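Side-chain contacts in phospholipase C-beta (PLC-beta) (Sepia officinalis, PDB 3QR0), which is a multidomain, calcium-binding member of the phospholipase C-beta family, built from a PH domain, EF-hand-like modules, a TIM-barrel core and a C2 domain: residues Ala423-Leu428 with Glu512-Leu517; Thr547-Lys552 with Glu558-Tyr563; Val723-Glu726 with Phe730-His733. All coordinates share one frame; numbering follows the deposited sequence. Where two conformers were deposited one is given.

Contact 1. Residues Ala423-Leu428 with Glu512-Leu517; sequences AQQKLL and EEMSAL
K426 and E513 pair on the solvent side, where the lysine is exposed and the glutamate partly so: NZ of K426 donates to OE1 of E513 over 2.7 Å in a salt bridge. The ammonium meets OE1 on its syn side, tilted 33° out of the carboxylate plane. A turn at the last lysine torsion (chi4 -78°) swings NZ onto the oxygen, and the aliphatic stem crosses the glutamate side chain obliquely, with CG of K426 3.7 Å from OE1 of E513. One water sits beside the pair: it donates to OE2 of E513 and accepts a weak bond from NZ of K426, at 3.4 Å. The inner side is buried and mixed in character. M514, bent at chi2 and chi3, packs against the helix of Q425 and crosses that side chain at about a right angle; its CG lies 3.8 Å from both O and OE1 of Q425, and its SD rests 3.9 Å from CB of L428. The Q425 amide is fixed by other partners, NE2 donating to O of C420 and of E509, OE1 accepting from N of A511. M514 also reaches F416 and N418 on strand 412-418, which carries the calcium ligand E417. The helix following this strand thus packs against the segment entering the second half of the barrel, as in the split X-Y TIM barrel of this phospholipase family.

Contact 2. Residues Thr547-Lys552 with Glu558-Tyr563; sequences TQALNK and EDFVDY
F560 leans its ring against A549 and K552 in the Y half of the TIM barrel, where helices 546-555 and 557-563 together make the crossover of a beta-alpha-beta unit between parallel strands 540-545 and 569-572. From CB, which points toward the first helix, the side chain sets out with CG anti to the backbone N (chi1 -153°), and this sends the CD2-CE2 side of the ring toward helix 546-555. CD2 comes first to K552, 3.9 Å from its CB. CE2 follows, also 3.9 Å from CB of K552, which approaches the ring obliquely. CE2 also lies 4.4 Å from CB of A549, a looser apolar touch, and CZ at the tip 4.5 Å from the same CB of A549. The lysine contributes only the base of its chain: bent at chi2 (-43°), it carries the rest away from the ring, and its side chain also touches F526 and F529. Beyond the two helices, the ring of F529 meets that of F560 with planes at about 45°, and T569 of strand 569-572 touches F560 too. At the ring edge, near its plane, the carbonyl O of A549 stands 3.5 Å from CE2 of F560.

Contact 3. Residues Val723-Glu726 with Phe730-His733; sequences VSEE and FIGH
V723 O stands oblique to the ring of F730, and the backbone N of G732 lies over one face of that ring, 3.8 Å above its plane and offset toward the rim. CD2 of the H733 imidazole sits at the ring edge, in plane. The imidazole nitrogens bond outside the two segments: ND1 to NE of R720, NE2 weakly to O of N752. F730 also touches R720 and I722 of the partner strand 718-725. Here the antiparallel hairpin of strands 718-725 and 730-737 in the C2 domain carries a classic beta bulge, I731 and G732 both facing V723. V723 N gives a nearly straight bond (174°) of 2.8 Å to G732 O. V723 O takes two donors: I731 N at 2.9 Å, tilted 18° from the carbonyl plane, and G732 N in a weak bond of 3.3 Å. The bulge turns the I731 side chain toward the facing strand, CB 3.3 Å from V723 O. CG1, anti to the carbonyl carbon, then carries CD1 across to that strand, 3.6 Å from E725 N and 3.9 Å from CG1 of V723. E725 crosses I731 at about a right angle, its CG 3.8 Å from CD1 of I731.

In the fold
From the N terminus, the chain passes the PH and EF-hand-like regions before contact 1, which joins the helix after strand 412-418 to a segment beyond 83 intervening residues, closing a loop that holds strand 466-469 as well as the long X-Y connection, part of it not modelled. Contact 2 opens after that loop has closed and has just five residues between its segments, within one crossover of the Y part; the two centres are 32 Å apart. Contact 3 closes a three-residue turn in the C2 domain, on the other side of the chain's centre from contact 1, about 35 Å away between nearest atoms. None nests or crosses: contacts 1 and 2 serve the barrel, contact 3 the C2 domain.

Contact 1. Residues Ala423-Leu428 with Glu512-Leu517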
loop_
_atom_site.group_PDB
_atom_site.type_symbol
_atom_site.label_atom_id
_atom_site.label_comp_id
_atom_site.label_asym_id
_atom_site.label_seq_id
_atom_site.Cartn_x
_atom_site.Cartn_y
_atom_site.Cartn_z
ATOM N N ALA A 423 -21.303 -32.320 -9.330
ATOM C CA ALA A 423 -22.570 -31.641 -9.048
ATOM C C ALA A 423 -22.360 -30.256 -8.437
ATOM O O ALA A 423 -23.029 -29.290 -8.814
ATOM C CB ALA A 423 -23.454 -32.506 -8.127
ATOM N N GLN A 424 -21.429 -30.156 -7.494
ATOM C CA GLN A 424 -21.157 -28.873 -6.856
ATOM C C GLN A 424 -20.270 -27.963 -7.717
ATOM O O GLN A 424 -20.361 -26.744 -7.604
ATOM C CB GLN A 424 -20.626 -29.075 -5.436
ATOM C CG GLN A 424 -21.681 -29.755 -4.528
ATOM C CD GLN A 424 -21.449 -29.561 -3.034
ATOM O OE1 GLN A 424 -20.957 -28.524 -2.589
ATOM N NE2 GLN A 424 -21.826 -30.561 -2.250
ATOM N N GLN A 425 -19.447 -28.548 -8.591
ATOM C CA GLN A 425 -18.705 -27.773 -9.607
ATOM C C GLN A 425 -19.645 -27.085 -10.601
ATOM O O GLN A 425 -19.347 -25.994 -11.094
ATOM C CB GLN A 425 -17.708 -28.655 -10.377
ATOM C CG GLN A 425 -16.445 -28.996 -9.600
ATOM C CD GLN A 425 -15.367 -29.621 -10.468
ATOM O OE1 GLN A 425 -15.060 -29.127 -11.553
ATOM N NE2 GLN A 425 -14.779 -30.709 -9.986
ATOM N N LYS A 426 -20.770 -27.730 -10.910
ATOM C CA LYS A 426 -21.804 -27.107 -11.734
ATOM C C LYS A 426 -22.306 -25.837 -11.067
ATOM O O LYS A 426 -22.536 -24.824 -11.734
ATOM C CB LYS A 426 -22.971 -28.064 -11.976
ATOM C CG LYS A 426 -22.692 -29.109 -13.037
ATOM C CD LYS A 426 -23.743 -30.206 -13.025
ATOM C CE LYS A 426 -23.580 -31.147 -14.210
ATOM N NZ LYS A 426 -24.115 -30.569 -15.494
ATOM N N LEU A 427 -22.451 -25.897 -9.744
ATOM C CA LEU A 427 -22.894 -24.753 -8.963
ATOM C C LEU A 427 -21.822 -23.670 -8.889
ATOM O O LEU A 427 -22.149 -22.487 -8.982
ATOM C CB LEU A 427 -23.340 -25.193 -7.562
ATOM C CG LEU A 427 -24.548 -26.137 -7.562
ATOM C CD1 LEU A 427 -24.824 -26.671 -6.166
ATOM C CD2 LEU A 427 -25.787 -25.442 -8.130
ATOM N N LEU A 428 -20.553 -24.058 -8.740
ATOM C CA LEU A 428 -19.449 -23.092 -8.801
ATOM C C LEU A 428 -19.541 -22.281 -10.087
ATOM O O LEU A 428 -19.525 -21.052 -10.057
ATOM C CB LEU A 428 -18.079 -23.776 -8.753
ATOM C CG LEU A 428 -17.653 -24.571 -7.518
ATOM C CD1 LEU A 428 -16.282 -25.189 -7.754
ATOM C CD2 LEU A 428 -17.645 -23.717 -6.265
ATOM N N GLU A 512 -16.842 -30.120 -16.976
ATOM C CA GLU A 512 -16.843 -29.367 -18.229
ATOM C C GLU A 512 -17.283 -27.908 -18.039
ATOM O O GLU A 512 -16.765 -27.020 -18.713
ATOM C CB GLU A 512 -17.709 -30.069 -19.286
ATOM C CG GLU A 512 -17.621 -29.435 -20.677
ATOM C CD GLU A 512 -17.835 -30.431 -21.809
ATOM O OE1 GLU A 512 -18.648 -31.370 -21.655
ATOM O OE2 GLU A 512 -17.186 -30.269 -22.864
ATOM N N GLU A 513 -18.208 -27.657 -17.113
ATOM C CA GLU A 513 -18.685 -26.288 -16.857
ATOM C C GLU A 513 -17.601 -25.386 -16.264
ATOM O O GLU A 513 -17.578 -24.187 -16.544
ATOM C CB GLU A 513 -19.906 -26.271 -15.929
ATOM C CG GLU A 513 -21.195 -26.788 -16.553
ATOM C CD GLU A 513 -21.361 -28.294 -16.442
ATOM O OE1 GLU A 513 -22.478 -28.776 -16.733
ATOM O OE2 GLU A 513 -20.392 -28.997 -16.071
ATOM N N MET A 514 -16.726 -25.952 -15.431
ATOM C CA MET A 514 -15.603 -25.188 -14.877
ATOM C C MET A 514 -14.492 -25.063 -15.906
ATOM O O MET A 514 -13.959 -23.978 -16.112
ATOM C CB MET A 514 -15.053 -25.825 -13.593
ATOM C CG MET A 514 -15.822 -25.456 -12.330
ATOM S SD MET A 514 -15.984 -23.677 -12.062
ATOM C CE MET A 514 -14.261 -23.194 -11.930
ATOM N N SER A 515 -14.149 -26.174 -16.547
ATOM C CA SER A 515 -13.179 -26.174 -17.639
ATOM C C SER A 515 -13.492 -25.086 -18.675
ATOM O O SER A 515 -12.589 -24.372 -19.115
ATOM C CB SER A 515 -13.141 -27.548 -18.307
ATOM O OG SER A 515 -12.067 -27.649 -19.222
ATOM N N ALA A 516 -14.774 -24.951 -19.027
ATOM C CA ALA A 516 -15.238 -23.991 -20.041
ATOM C C ALA A 516 -14.901 -22.533 -19.738
ATOM O O ALA A 516 -14.786 -21.723 -20.653
ATOM C CB ALA A 516 -16.756 -24.134 -20.251
ATOM N N LEU A 517 -14.748 -22.194 -18.462
ATOM C CA LEU A 517 -14.441 -20.817 -18.066
ATOM C C LEU A 517 -12.943 -20.483 -18.134
ATOM O O LEU A 517 -12.567 -19.320 -17.993
ATOM C CB LEU A 517 -14.957 -20.551 -16.652
ATOM C CG LEU A 517 -16.439 -20.857 -16.405
ATOM C CD1 LEU A 517 -16.785 -20.597 -14.957
ATOM C CD2 LEU A 517 -17.344 -20.045 -17.333
HETATM O O HOH W 1 -20.902 -31.450 -16.376
#

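Contact 2. Residues Thr547-Lys552 with Glu558-Tyr563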
loop_
_atom_site.group_PDB
_atom_site.type_symbol
_atom_site.label_atom_id
_atom_site.label_comp_id
_atom_site.label_asym_id
_atom_site.label_seq_id
_atom_site.Cartn_x
_atom_site.Cartn_y
_atom_site.Cartn_z
ATOM N N THR A 547 8.657 -24.311 -2.373
ATOM C CA THR A 547 9.659 -25.374 -2.438
ATOM C C THR A 547 9.992 -25.760 -3.887
ATOM O O THR A 547 11.160 -25.946 -4.221
ATOM C CB THR A 547 9.196 -26.626 -1.667
ATOM O OG1 THR A 547 8.754 -26.239 -0.360
ATOM C CG2 THR A 547 10.328 -27.638 -1.538
ATOM N N GLN A 548 8.975 -25.862 -4.747
ATOM C CA GLN A 548 9.213 -26.211 -6.154
ATOM C C GLN A 548 9.939 -25.080 -6.866
ATOM O O GLN A 548 10.921 -25.317 -7.566
ATOM C CB GLN A 548 7.911 -26.534 -6.894
ATOM C CG GLN A 548 8.114 -26.945 -8.369
ATOM C CD GLN A 548 6.819 -27.347 -9.070
ATOM O OE1 GLN A 548 5.761 -26.783 -8.808
ATOM N NE2 GLN A 548 6.908 -28.320 -9.976
ATOM N N ALA A 549 9.446 -23.861 -6.678
ATOM C CA ALA A 549 10.015 -22.676 -7.317
ATOM C C ALA A 549 11.472 -22.456 -6.909
ATOM O O ALA A 549 12.280 -22.042 -7.731
ATOM C CB ALA A 549 9.181 -21.447 -6.997
ATOM N N LEU A 550 11.796 -22.740 -5.647
ATOM C CA LEU A 550 13.177 -22.649 -5.153
ATOM C C LEU A 550 14.105 -23.661 -5.822
ATOM O O LEU A 550 15.243 -23.336 -6.148
ATOM C CB LEU A 550 13.226 -22.838 -3.633
ATOM C CG LEU A 550 12.725 -21.661 -2.799
ATOM C CD1 LEU A 550 12.517 -22.063 -1.337
ATOM C CD2 LEU A 550 13.700 -20.488 -2.911
ATOM N N ASN A 551 13.623 -24.886 -6.024
ATOM C CA ASN A 551 14.395 -25.888 -6.768
ATOM C C ASN A 551 14.689 -25.448 -8.210
ATOM O O ASN A 551 15.802 -25.629 -8.699
ATOM C CB ASN A 551 13.691 -27.250 -6.750
ATOM C CG ASN A 551 13.760 -27.923 -5.387
ATOM O OD1 ASN A 551 14.684 -27.675 -4.610
ATOM N ND2 ASN A 551 12.776 -28.773 -5.087
ATOM N N LYS A 552 13.700 -24.863 -8.884
ATOM C CA LYS A 552 13.902 -24.382 -10.254
ATOM C C LYS A 552 14.866 -23.189 -10.273
ATOM O O LYS A 552 15.757 -23.115 -11.119
ATOM C CB LYS A 552 12.570 -23.981 -10.905
ATOM C CG LYS A 552 11.469 -25.047 -10.884
ATOM C CD LYS A 552 11.957 -26.448 -11.232
ATOM C CE LYS A 552 10.816 -27.447 -11.165
ATOM N NZ LYS A 552 11.258 -28.847 -11.419
ATOM N N GLU A 558 18.559 -18.747 -14.989
ATOM C CA GLU A 558 18.433 -18.028 -16.260
ATOM C C GLU A 558 17.224 -18.498 -17.064
ATOM O O GLU A 558 16.494 -17.681 -17.632
ATOM C CB GLU A 558 19.699 -18.183 -17.108
ATOM C CG GLU A 558 20.964 -17.647 -16.463
ATOM C CD GLU A 558 21.789 -18.726 -15.792
ATOM O OE1 GLU A 558 21.228 -19.785 -15.432
ATOM O OE2 GLU A 558 23.011 -18.512 -15.630
ATOM N N ASP A 559 17.013 -19.811 -17.108
ATOM C CA ASP A 559 15.858 -20.385 -17.805
ATOM C C ASP A 559 14.529 -19.972 -17.159
ATOM O O ASP A 559 13.528 -19.795 -17.858
ATOM C CB ASP A 559 15.932 -21.913 -17.838
ATOM C CG ASP A 559 17.124 -22.439 -18.634
ATOM O OD1 ASP A 559 17.724 -21.687 -19.430
ATOM O OD2 ASP A 559 17.455 -23.629 -18.458
ATOM N N PHE A 560 14.527 -19.817 -15.833
ATOM C CA PHE A 560 13.327 -19.403 -15.107
ATOM C C PHE A 560 12.939 -17.990 -15.550
ATOM O O PHE A 560 11.777 -17.728 -15.870
ATOM C CB PHE A 560 13.565 -19.448 -13.589
ATOM C CG PHE A 560 12.323 -19.684 -12.758
ATOM C CD1 PHE A 560 11.037 -19.483 -13.263
ATOM C CD2 PHE A 560 12.454 -20.071 -11.429
ATOM C CE1 PHE A 560 9.919 -19.705 -12.469
ATOM C CE2 PHE A 560 11.334 -20.284 -10.632
ATOM C CZ PHE A 560 10.069 -20.100 -11.151
ATOM N N VAL A 561 13.920 -17.089 -15.578
ATOM C CA VAL A 561 13.698 -15.723 -16.055
ATOM C C VAL A 561 13.164 -15.711 -17.497
ATOM O O VAL A 561 12.236 -14.966 -17.805
ATOM C CB VAL A 561 14.988 -14.877 -15.955
ATOM C CG1 VAL A 561 14.817 -13.524 -16.638
ATOM C CG2 VAL A 561 15.399 -14.692 -14.486
ATOM N N ASP A 562 13.734 -16.551 -18.361
ATOM C CA ASP A 562 13.304 -16.626 -19.760
ATOM C C ASP A 562 11.879 -17.167 -19.905
ATOM O O ASP A 562 11.095 -16.650 -20.694
ATOM C CB ASP A 562 14.263 -17.492 -20.581
ATOM C CG ASP A 562 15.537 -16.755 -20.996
ATOM O OD1 ASP A 562 16.371 -17.392 -21.668
ATOM O OD2 ASP A 562 15.714 -15.563 -20.663
ATOM N N TYR A 563 11.554 -18.208 -19.144
ATOM C CA TYR A 563 10.190 -18.753 -19.098
ATOM C C TYR A 563 9.156 -17.661 -18.786
ATOM O O TYR A 563 8.103 -17.576 -19.433
ATOM C CB TYR A 563 10.110 -19.886 -18.061
ATOM C CG TYR A 563 8.703 -20.329 -17.728
ATOM C CD1 TYR A 563 8.098 -21.382 -18.410
ATOM C CD2 TYR A 563 7.976 -19.688 -16.731
ATOM C CE1 TYR A 563 6.798 -21.785 -18.103
ATOM C CE2 TYR A 563 6.681 -20.082 -16.421
ATOM C CZ TYR A 563 6.099 -21.129 -17.105
ATOM O OH TYR A 563 4.813 -21.500 -16.785
#

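Contact 3. Residues Val723-Glu726 with Phe730-His733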
loop_
_atom_site.group_PDB
_atom_site.type_symbol
_atom_site.label_atom_id
_atom_site.label_comp_id
_atom_site.label_asym_id
_atom_site.label_seq_id
_atom_site.Cartn_x
_atom_site.Cartn_y
_atom_site.Cartn_z
ATOM N N VAL A 723 10.769 2.626 11.693
ATOM C CA VAL A 723 10.919 3.262 12.992
ATOM C C VAL A 723 10.274 2.384 14.057
ATOM O O VAL A 723 9.137 1.935 13.891
ATOM C CB VAL A 723 10.294 4.667 13.029
ATOM C CG1 VAL A 723 10.590 5.332 14.367
ATOM C CG2 VAL A 723 10.810 5.527 11.867
ATOM N N SER A 724 11.007 2.153 15.145
ATOM C CA SER A 724 10.551 1.300 16.242
ATOM C C SER A 724 10.783 1.954 17.597
ATOM O O SER A 724 11.669 2.798 17.748
ATOM C CB SER A 724 11.302 -0.035 16.210
ATOM O OG SER A 724 11.116 -0.702 14.973
ATOM N N GLU A 725 9.987 1.556 18.587
ATOM C CA GLU A 725 10.282 1.889 19.976
ATOM C C GLU A 725 11.506 1.076 20.400
ATOM O O GLU A 725 11.851 0.085 19.747
ATOM C CB GLU A 725 9.089 1.589 20.888
ATOM C CG GLU A 725 7.826 2.371 20.524
ATOM C CD GLU A 725 6.757 2.351 21.614
ATOM O OE1 GLU A 725 7.106 2.386 22.812
ATOM O OE2 GLU A 725 5.559 2.325 21.266
ATOM N N GLU A 726 12.163 1.495 21.482
ATOM C CA GLU A 726 13.373 0.818 21.963
ATOM C C GLU A 726 13.160 -0.672 22.221
ATOM O O GLU A 726 14.064 -1.475 21.984
ATOM C CB GLU A 726 13.909 1.483 23.234
ATOM C CG GLU A 726 15.089 0.736 23.864
ATOM C CD GLU A 726 15.803 1.528 24.943
ATOM O OE1 GLU A 726 15.199 2.468 25.506
ATOM O OE2 GLU A 726 16.973 1.192 25.241
ATOM N N PHE A 730 6.925 -1.840 16.637
ATOM C CA PHE A 730 6.814 -1.133 15.368
ATOM C C PHE A 730 6.037 0.174 15.519
ATOM O O PHE A 730 4.990 0.202 16.160
ATOM C CB PHE A 730 6.103 -2.045 14.372
ATOM C CG PHE A 730 5.930 -1.451 13.008
ATOM C CD1 PHE A 730 6.952 -1.519 12.078
ATOM C CD2 PHE A 730 4.729 -0.858 12.641
ATOM C CE1 PHE A 730 6.786 -0.990 10.809
ATOM C CE2 PHE A 730 4.559 -0.326 11.377
ATOM C CZ PHE A 730 5.588 -0.394 10.461
ATOM N N ILE A 731 6.551 1.253 14.928
ATOM C CA ILE A 731 5.849 2.538 14.923
ATOM C C ILE A 731 5.342 2.838 13.517
ATOM O O ILE A 731 4.143 3.035 13.305
ATOM C CB ILE A 731 6.753 3.688 15.400
ATOM C CG1 ILE A 731 7.098 3.515 16.879
ATOM C CG2 ILE A 731 6.077 5.032 15.166
ATOM C CD1 ILE A 731 8.195 4.438 17.344
ATOM N N GLY A 732 6.265 2.883 12.565
ATOM C CA GLY A 732 5.920 3.154 11.178
ATOM C C GLY A 732 7.065 2.854 10.236
ATOM O O GLY A 732 8.194 2.598 10.669
ATOM N N HIS A 733 6.771 2.872 8.943
ATOM C CA HIS A 733 7.772 2.607 7.932
ATOM C C HIS A 733 7.465 3.364 6.647
ATOM O O HIS A 733 6.418 4.004 6.514
ATOM C CB HIS A 733 7.855 1.098 7.657
ATOM C CG HIS A 733 6.805 0.598 6.717
ATOM N ND1 HIS A 733 7.106 -0.146 5.598
ATOM C CD2 HIS A 733 5.459 0.760 6.711
ATOM C CE1 HIS A 733 5.990 -0.422 4.942
ATOM N NE2 HIS A 733 4.976 0.113 5.599
#